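Local coordinates for protein Abbfa_003403 (Acinetobacter baumannii, PDB 4ZXH) that probably assembles a peptide product as a four-domain nonribosomal peptide synthetase, with condensation, adenylation, carrier and thioesterase domains in one chain, at residues 1190-1204 against 1216-1228. Sequence-based numbering, arbitrary orientation.
Sequences LAAPYGKKLTIPAQY and HVLKEAKAINVLP
Ile-1224 and Leu-1198 carry the apolar middle of this contact, a worked example of how a connecting loop is fastened along a helix and the turn that follows it. CD1 of Ile-1224 lies 3.8 Å from Leu-1198 CB and also touches Ala-1191 CB; CG1 stands between backbone N and carbonyl carbon (chi1 56°), which directs the branch at the loop. Leu-1190 CD2 meets Ala-1221 CB at 4.0 Å, while Val-1226 sets CG1 against Tyr-1194 CD2, 3.8 Å apart.

At the other end, His-1216 is sandwiched: CE2 of Tyr-1204 lies over one face, 3.5 Å from His-1216 NE2, and CG of Glu-1220 over the opposite one. The Tyr-1204 and His-1216 rings meet obliquely, their planes at 49°. Ile-1200 CG2 comes in at the imidazole edge, in plane, 3.6 Å from His-1216 CD2.

Polar links are few. The extended chain of Lys-1196 runs antiparallel to Val-1226 and carries NZ to Ile-1224 O (3.0 Å), almost in line with the carbonyl (166°). A water donates to both Tyr-1194 OH and Val-1226 O; that hydroxyl also bonds Pro-974 O.

Each segment holds a helix end closed by a Schellman motif, with Gly-1195 and Asn-1225 at C-prime. Within the thioesterase domain, the contact thus joins the end of helix 1179-1191, its following loop and the start of helix 1202-1206 to helix 1210-1223 and the residues beyond; Val-1217 on that helix and Leu-1227 after it also pack on Phe-1236 of helix 1233-1251.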
ATOM      1  N   LEU A1190      -7.454  27.133  29.281  1.00 25.49           N
ATOM      2  CA  LEU A1190      -7.284  26.372  28.054  1.00 15.39           C
ATOM      3  C   LEU A1190      -7.354  24.863  28.303  1.00 24.06           C
ATOM      4  O   LEU A1190      -7.910  24.119  27.509  1.00 33.93           O
ATOM      5  CB  LEU A1190      -5.938  26.728  27.442  1.00 23.07           C
ATOM      6  CG  LEU A1190      -5.670  26.585  25.962  1.00 29.79           C
ATOM      7  CD1 LEU A1190      -6.783  27.234  25.171  1.00 37.24           C
ATOM      8  CD2 LEU A1190      -4.339  27.265  25.692  1.00 37.10           C
ATOM      9  N   ALA A1191      -6.768  24.413  29.410  1.00 21.68           N
ATOM     10  CA  ALA A1191      -6.653  22.989  29.693  1.00 24.63           C
ATOM     11  C   ALA A1191      -7.818  22.430  30.500  1.00 31.86           C
ATOM     12  O   ALA A1191      -8.139  21.237  30.390  1.00 35.23           O
ATOM     13  CB  ALA A1191      -5.361  22.712  30.416  1.00 16.73           C
ATOM     14  N   ALA A1192      -8.433  23.276  31.323  1.00 28.33           N
ATOM     15  CA  ALA A1192      -9.487  22.823  32.223  1.00 25.03           C
ATOM     16  C   ALA A1192     -10.673  22.167  31.491  1.00 32.25           C
ATOM     17  O   ALA A1192     -11.263  21.215  32.004  1.00 27.34           O
ATOM     18  CB  ALA A1192      -9.963  23.963  33.080  1.00 14.99           C
ATOM     19  N   PRO A1193     -11.022  22.646  30.286  1.00 29.94           N
ATOM     20  CA  PRO A1193     -12.160  21.954  29.692  1.00 18.91           C
ATOM     21  C   PRO A1193     -11.889  20.514  29.364  1.00 18.08           C
ATOM     22  O   PRO A1193     -12.884  19.814  29.180  1.00 24.05           O
ATOM     23  CB  PRO A1193     -12.426  22.747  28.417  1.00 16.39           C
ATOM     24  CG  PRO A1193     -11.955  24.106  28.746  1.00 30.24           C
ATOM     25  CD  PRO A1193     -10.704  23.874  29.542  1.00 32.73           C
ATOM     26  N   TYR A1194     -10.617  20.088  29.330  1.00 21.19           N
ATOM     27  CA  TYR A1194     -10.224  18.688  29.074  1.00 14.67           C
ATOM     28  C   TYR A1194      -9.822  17.966  30.370  1.00 20.82           C
ATOM     29  O   TYR A1194      -9.181  16.914  30.344  1.00 25.85           O
ATOM     30  CB  TYR A1194      -9.056  18.624  28.057  1.00 15.01           C
ATOM     31  CG  TYR A1194      -9.340  19.319  26.746  1.00 17.12           C
ATOM     32  CD1 TYR A1194      -9.783  18.614  25.635  1.00 24.63           C
ATOM     33  CD2 TYR A1194      -9.210  20.692  26.630  1.00 22.67           C
ATOM     34  CE1 TYR A1194     -10.084  19.271  24.433  1.00 35.39           C
ATOM     35  CE2 TYR A1194      -9.511  21.355  25.441  1.00 23.69           C
ATOM     36  CZ  TYR A1194      -9.944  20.646  24.350  1.00 32.22           C
ATOM     37  OH  TYR A1194     -10.229  21.324  23.182  1.00 36.19           O
ATOM     38  N   GLY A1195     -10.166  18.537  31.516  1.00 23.39           N
ATOM     39  CA  GLY A1195      -9.805  17.919  32.787  1.00 20.52           C
ATOM     40  C   GLY A1195      -8.306  17.867  33.069  1.00 28.42           C
ATOM     41  O   GLY A1195      -7.828  17.006  33.820  1.00 29.94           O
ATOM     42  N   LYS A1196      -7.563  18.804  32.484  1.00 29.42           N
ATOM     43  CA  LYS A1196      -6.126  18.892  32.694  1.00 24.05           C
ATOM     44  C   LYS A1196      -5.755  20.201  33.367  1.00 26.63           C
ATOM     45  O   LYS A1196      -6.382  21.226  33.118  1.00 37.72           O
ATOM     46  CB  LYS A1196      -5.394  18.752  31.365  1.00 17.88           C
ATOM     47  CG  LYS A1196      -5.704  17.451  30.676  1.00 22.94           C
ATOM     48  CD  LYS A1196      -5.132  17.366  29.277  1.00 29.07           C
ATOM     49  CE  LYS A1196      -5.184  15.923  28.785  1.00 32.69           C
ATOM     50  NZ  LYS A1196      -4.865  15.799  27.334  1.00 36.21           N
ATOM     51  N   LYS A1197      -4.760  20.163  34.249  1.00 29.50           N
ATOM     52  CA  LYS A1197      -4.179  21.397  34.771  1.00 42.71           C
ATOM     53  C   LYS A1197      -3.001  21.774  33.911  1.00 39.93           C
ATOM     54  O   LYS A1197      -2.156  20.955  33.609  1.00 45.64           O
ATOM     55  CB  LYS A1197      -3.723  21.263  36.230  1.00 44.02           C
ATOM     56  CG  LYS A1197      -4.846  21.200  37.234  1.00 50.48           C
ATOM     57  CD  LYS A1197      -4.319  20.794  38.586  1.00 59.33           C
ATOM     58  CE  LYS A1197      -3.891  21.981  39.391  1.00 63.19           C
ATOM     59  NZ  LYS A1197      -5.096  22.775  39.730  1.00 72.96           N
ATOM     60  N   LEU A1198      -2.962  23.024  33.500  1.00 39.21           N
ATOM     61  CA  LEU A1198      -1.777  23.574  32.889  1.00 32.44           C
ATOM     62  C   LEU A1198      -1.409  24.783  33.736  1.00 26.28           C
ATOM     63  O   LEU A1198      -2.155  25.752  33.792  1.00 26.54           O
ATOM     64  CB  LEU A1198      -2.043  23.937  31.437  1.00 34.05           C
ATOM     65  CG  LEU A1198      -0.909  24.623  30.700  1.00 37.39           C
ATOM     66  CD1 LEU A1198       0.296  23.704  30.681  1.00 30.03           C
ATOM     67  CD2 LEU A1198      -1.377  24.989  29.306  1.00 19.93           C
ATOM     68  N   THR A1199      -0.290  24.684  34.443  1.00 27.86           N
ATOM     69  CA  THR A1199       0.126  25.698  35.399  1.00 23.68           C
ATOM     70  C   THR A1199       1.381  26.429  34.923  1.00 33.34           C
ATOM     71  O   THR A1199       2.498  25.965  35.122  1.00 34.34           O
ATOM     72  CB  THR A1199       0.402  25.094  36.782  1.00 24.83           C
ATOM     73  OG1 THR A1199      -0.783  24.468  37.283  1.00 38.06           O
ATOM     74  CG2 THR A1199       0.814  26.172  37.757  1.00 25.99           C
ATOM     75  N   ILE A1200       1.184  27.563  34.268  1.00 34.08           N
ATOM     76  CA  ILE A1200       2.287  28.441  33.928  1.00 29.86           C
ATOM     77  C   ILE A1200       2.191  29.635  34.877  1.00 32.57           C
ATOM     78  O   ILE A1200       1.331  30.501  34.717  1.00 29.78           O
ATOM     79  CB  ILE A1200       2.234  28.925  32.470  1.00 25.45           C
ATOM     80  CG1 ILE A1200       1.873  27.795  31.504  1.00 34.19           C
ATOM     81  CG2 ILE A1200       3.542  29.544  32.079  1.00 39.08           C
ATOM     82  CD1 ILE A1200       2.908  26.762  31.387  1.00 49.75           C
ATOM     83  N   PRO A1201       3.051  29.668  35.895  1.00 36.94           N
ATOM     84  CA  PRO A1201       2.970  30.761  36.871  1.00 37.34           C
ATOM     85  C   PRO A1201       3.232  32.128  36.251  1.00 38.11           C
ATOM     86  O   PRO A1201       4.146  32.257  35.438  1.00 38.75           O
ATOM     87  CB  PRO A1201       4.068  30.408  37.880  1.00 31.05           C
ATOM     88  CG  PRO A1201       4.291  28.926  37.710  1.00 33.47           C
ATOM     89  CD  PRO A1201       4.073  28.667  36.251  1.00 29.58           C
ATOM     90  N   ALA A1202       2.440  33.130  36.632  1.00 38.28           N
ATOM     91  CA  ALA A1202       2.642  34.501  36.165  1.00 30.43           C
ATOM     92  C   ALA A1202       4.065  34.930  36.386  1.00 38.75           C
ATOM     93  O   ALA A1202       4.636  35.615  35.548  1.00 48.95           O
ATOM     94  CB  ALA A1202       1.708  35.464  36.875  1.00 29.77           C
ATOM     95  N   GLN A1203       4.640  34.525  37.517  1.00 39.94           N
ATOM     96  CA  GLN A1203       6.009  34.914  37.842  1.00 40.84           C
ATOM     97  C   GLN A1203       7.029  34.376  36.830  1.00 41.44           C
ATOM     98  O   GLN A1203       8.014  35.051  36.529  1.00 39.46           O
ATOM     99  CB  GLN A1203       6.401  34.443  39.236  1.00 41.48           C
ATOM    100  CG  GLN A1203       7.728  35.051  39.684  1.00 65.67           C
ATOM    101  CD  GLN A1203       8.388  34.278  40.813  1.00 82.75           C
ATOM    102  OE1 GLN A1203       7.813  33.334  41.361  1.00 91.63           O
ATOM    103  NE2 GLN A1203       9.608  34.669  41.158  1.00 84.25           N
ATOM    104  N   TYR A1204       6.798  33.169  36.312  1.00 37.86           N
ATOM    105  CA  TYR A1204       7.706  32.595  35.326  1.00 39.26           C
ATOM    106  C   TYR A1204       7.642  33.391  34.030  1.00 44.66           C
ATOM    107  O   TYR A1204       8.666  33.714  33.436  1.00 45.30           O
ATOM    108  CB  TYR A1204       7.371  31.126  35.065  1.00 46.41           C
ATOM    109  CG  TYR A1204       8.287  30.461  34.057  1.00 46.67           C
ATOM    110  CD1 TYR A1204       9.541  30.010  34.429  1.00 48.46           C
ATOM    111  CD2 TYR A1204       7.896  30.282  32.742  1.00 42.17           C
ATOM    112  CE1 TYR A1204      10.383  29.412  33.522  1.00 54.44           C
ATOM    113  CE2 TYR A1204       8.741  29.674  31.820  1.00 48.43           C
ATOM    114  CZ  TYR A1204       9.983  29.242  32.219  1.00 54.62           C
ATOM    115  OH  TYR A1204      10.838  28.640  31.320  1.00 60.32           O
ATOM    116  N   HIS A1216       5.962  30.245  24.778  1.00 39.08           N
ATOM    117  CA  HIS A1216       6.034  29.284  25.866  1.00 33.24           C
ATOM    118  C   HIS A1216       4.671  28.644  26.116  1.00 36.06           C
ATOM    119  O   HIS A1216       4.558  27.421  26.197  1.00 34.43           O
ATOM    120  CB  HIS A1216       6.545  29.913  27.149  1.00 31.23           C
ATOM    121  CG  HIS A1216       6.626  28.937  28.278  1.00 45.26           C
ATOM    122  ND1 HIS A1216       7.529  27.895  28.291  1.00 42.37           N
ATOM    123  CD2 HIS A1216       5.887  28.809  29.407  1.00 42.35           C
ATOM    124  CE1 HIS A1216       7.356  27.181  29.390  1.00 40.61           C
ATOM    125  NE2 HIS A1216       6.366  27.712  30.084  1.00 37.86           N
ATOM    126  N   VAL A1217       3.635  29.468  26.217  1.00 35.56           N
ATOM    127  CA  VAL A1217       2.295  28.952  26.465  1.00 30.33           C
ATOM    128  C   VAL A1217       1.815  28.088  25.297  1.00 39.66           C
ATOM    129  O   VAL A1217       1.203  27.038  25.505  1.00 46.91           O
ATOM    130  CB  VAL A1217       1.291  30.100  26.741  1.00 24.04           C
ATOM    131  CG1 VAL A1217      -0.089  29.567  26.941  1.00 22.24           C
ATOM    132  CG2 VAL A1217       1.720  30.897  27.968  1.00 24.85           C
ATOM    133  N   LEU A1218       2.113  28.496  24.068  1.00 38.73           N
ATOM    134  CA  LEU A1218       1.698  27.694  22.923  1.00 32.95           C
ATOM    135  C   LEU A1218       2.333  26.319  23.005  1.00 28.38           C
ATOM    136  O   LEU A1218       1.653  25.310  22.911  1.00 33.37           O
ATOM    137  CB  LEU A1218       2.075  28.366  21.605  1.00 30.31           C
ATOM    138  CG  LEU A1218       1.753  27.558  20.339  1.00 25.51           C
ATOM    139  CD1 LEU A1218       0.282  27.181  20.303  1.00 32.85           C
ATOM    140  CD2 LEU A1218       2.124  28.332  19.099  1.00 26.92           C
ATOM    141  N   LYS A1219       3.645  26.308  23.197  1.00 28.29           N
ATOM    142  CA  LYS A1219       4.438  25.085  23.234  1.00 32.82           C
ATOM    143  C   LYS A1219       3.921  24.152  24.331  1.00 37.36           C
ATOM    144  O   LYS A1219       3.719  22.955  24.097  1.00 38.64           O
ATOM    145  CB  LYS A1219       5.922  25.434  23.446  1.00 29.63           C
ATOM    146  CG  LYS A1219       6.890  24.300  23.212  1.00 38.24           C
ATOM    147  CD  LYS A1219       8.346  24.739  23.404  1.00 39.04           C
ATOM    148  N   GLU A1220       3.672  24.716  25.514  1.00 28.41           N
ATOM    149  CA  GLU A1220       3.188  23.934  26.637  1.00 30.59           C
ATOM    150  C   GLU A1220       1.806  23.354  26.356  1.00 35.19           C
ATOM    151  O   GLU A1220       1.576  22.159  26.590  1.00 39.17           O
ATOM    152  CB  GLU A1220       3.164  24.775  27.916  1.00 25.14           C
ATOM    153  CG  GLU A1220       4.546  24.953  28.578  1.00 27.15           C
ATOM    154  CD  GLU A1220       5.255  23.627  28.845  1.00 44.23           C
ATOM    155  OE1 GLU A1220       4.599  22.650  29.280  1.00 48.82           O
ATOM    156  OE2 GLU A1220       6.476  23.556  28.598  1.00 45.46           O
ATOM    157  N   ALA A1221       0.898  24.196  25.855  1.00 28.52           N
ATOM    158  CA  ALA A1221      -0.459  23.766  25.506  1.00 25.61           C
ATOM    159  C   ALA A1221      -0.449  22.591  24.527  1.00 30.37           C
ATOM    160  O   ALA A1221      -1.196  21.622  24.691  1.00 41.81           O
ATOM    161  CB  ALA A1221      -1.232  24.904  24.927  1.00 29.13           C
ATOM    162  N   LYS A1222       0.403  22.676  23.513  1.00 29.04           N
ATOM    163  CA  LYS A1222       0.612  21.560  22.604  1.00 22.60           C
ATOM    164  C   LYS A1222       1.121  20.315  23.326  1.00 36.28           C
ATOM    165  O   LYS A1222       0.685  19.195  23.050  1.00 33.39           O
ATOM    166  CB  LYS A1222       1.602  21.944  21.515  1.00 24.09           C
ATOM    167  CG  LYS A1222       1.012  22.755  20.395  1.00 32.22           C
ATOM    168  CD  LYS A1222       2.103  23.071  19.405  1.00 35.25           C
ATOM    169  CE  LYS A1222       1.675  24.083  18.379  1.00 31.19           C
ATOM    170  NZ  LYS A1222       2.805  24.259  17.426  1.00 39.72           N
ATOM    171  N   ALA A1223       2.060  20.515  24.244  1.00 41.31           N
ATOM    172  CA  ALA A1223       2.695  19.402  24.943  1.00 31.59           C
ATOM    173  C   ALA A1223       1.700  18.538  25.723  1.00 33.87           C
ATOM    174  O   ALA A1223       2.000  17.393  26.040  1.00 35.94           O
ATOM    175  CB  ALA A1223       3.734  19.910  25.852  1.00 26.41           C
ATOM    176  N   ILE A1224       0.528  19.081  26.048  1.00 28.45           N
ATOM    177  CA  ILE A1224      -0.471  18.276  26.734  1.00 30.75           C
ATOM    178  C   ILE A1224      -1.687  18.035  25.862  1.00 32.51           C
ATOM    179  O   ILE A1224      -2.702  17.570  26.359  1.00 25.49           O
ATOM    180  CB  ILE A1224      -0.959  18.905  28.060  1.00 28.40           C
ATOM    181  CG1 ILE A1224      -1.499  20.319  27.828  1.00 30.48           C
ATOM    182  CG2 ILE A1224       0.117  18.857  29.109  1.00 22.40           C
ATOM    183  CD1 ILE A1224      -2.123  20.926  29.045  1.00 19.45           C
ATOM    184  N   ASN A1225      -1.577  18.366  24.577  1.00 35.96           N
ATOM    185  CA  ASN A1225      -2.581  18.007  23.567  1.00 26.24           C
ATOM    186  C   ASN A1225      -3.923  18.731  23.692  1.00 25.00           C
ATOM    187  O   ASN A1225      -4.952  18.153  23.374  1.00 38.88           O
ATOM    188  CB  ASN A1225      -2.821  16.498  23.613  1.00 26.79           C
ATOM    189  CG  ASN A1225      -2.862  15.855  22.244  1.00 31.93           C
ATOM    190  OD1 ASN A1225      -2.579  16.486  21.215  1.00 35.27           O
ATOM    191  ND2 ASN A1225      -3.184  14.566  22.228  1.00 36.30           N
ATOM    192  N   VAL A1226      -3.920  19.981  24.159  1.00 21.68           N
ATOM    193  CA  VAL A1226      -5.133  20.804  24.126  1.00 26.28           C
ATOM    194  C   VAL A1226      -5.130  21.854  22.975  1.00 36.26           C
ATOM    195  O   VAL A1226      -6.087  22.645  22.833  1.00 25.88           O
ATOM    196  CB  VAL A1226      -5.362  21.528  25.462  1.00 23.64           C
ATOM    197  CG1 VAL A1226      -5.400  20.518  26.583  1.00 29.03           C
ATOM    198  CG2 VAL A1226      -4.287  22.559  25.700  1.00 21.93           C
ATOM    199  N   LEU A1227      -4.057  21.850  22.180  1.00 18.13           N
ATOM    200  CA  LEU A1227      -4.006  22.505  20.872  1.00 24.19           C
ATOM    201  C   LEU A1227      -3.316  21.579  19.863  1.00 26.09           C
ATOM    202  O   LEU A1227      -2.477  20.775  20.245  1.00 34.37           O
ATOM    203  CB  LEU A1227      -3.262  23.844  20.939  1.00 19.27           C
ATOM    204  CG  LEU A1227      -4.017  24.974  21.609  1.00 26.23           C
ATOM    205  CD1 LEU A1227      -3.174  26.248  21.628  1.00 24.58           C
ATOM    206  CD2 LEU A1227      -5.344  25.188  20.882  1.00 29.59           C
ATOM    207  N   PRO A1228      -3.668  21.691  18.574  1.00 29.88           N
ATOM    208  CA  PRO A1228      -3.035  20.853  17.548  1.00 25.25           C
ATOM    209  C   PRO A1228      -1.557  21.180  17.356  1.00 27.42           C
ATOM    210  O   PRO A1228      -1.150  22.331  17.528  1.00 26.09           O
ATOM    211  CB  PRO A1228      -3.830  21.191  16.275  1.00 25.44           C
ATOM    212  CG  PRO A1228      -5.139  21.699  16.756  1.00 22.90           C
ATOM    213  CD  PRO A1228      -4.834  22.423  18.045  1.00 28.66           C
TER
HETATM  214  O   HOH W   1      -8.459  23.920  22.710  1.00  5.07           O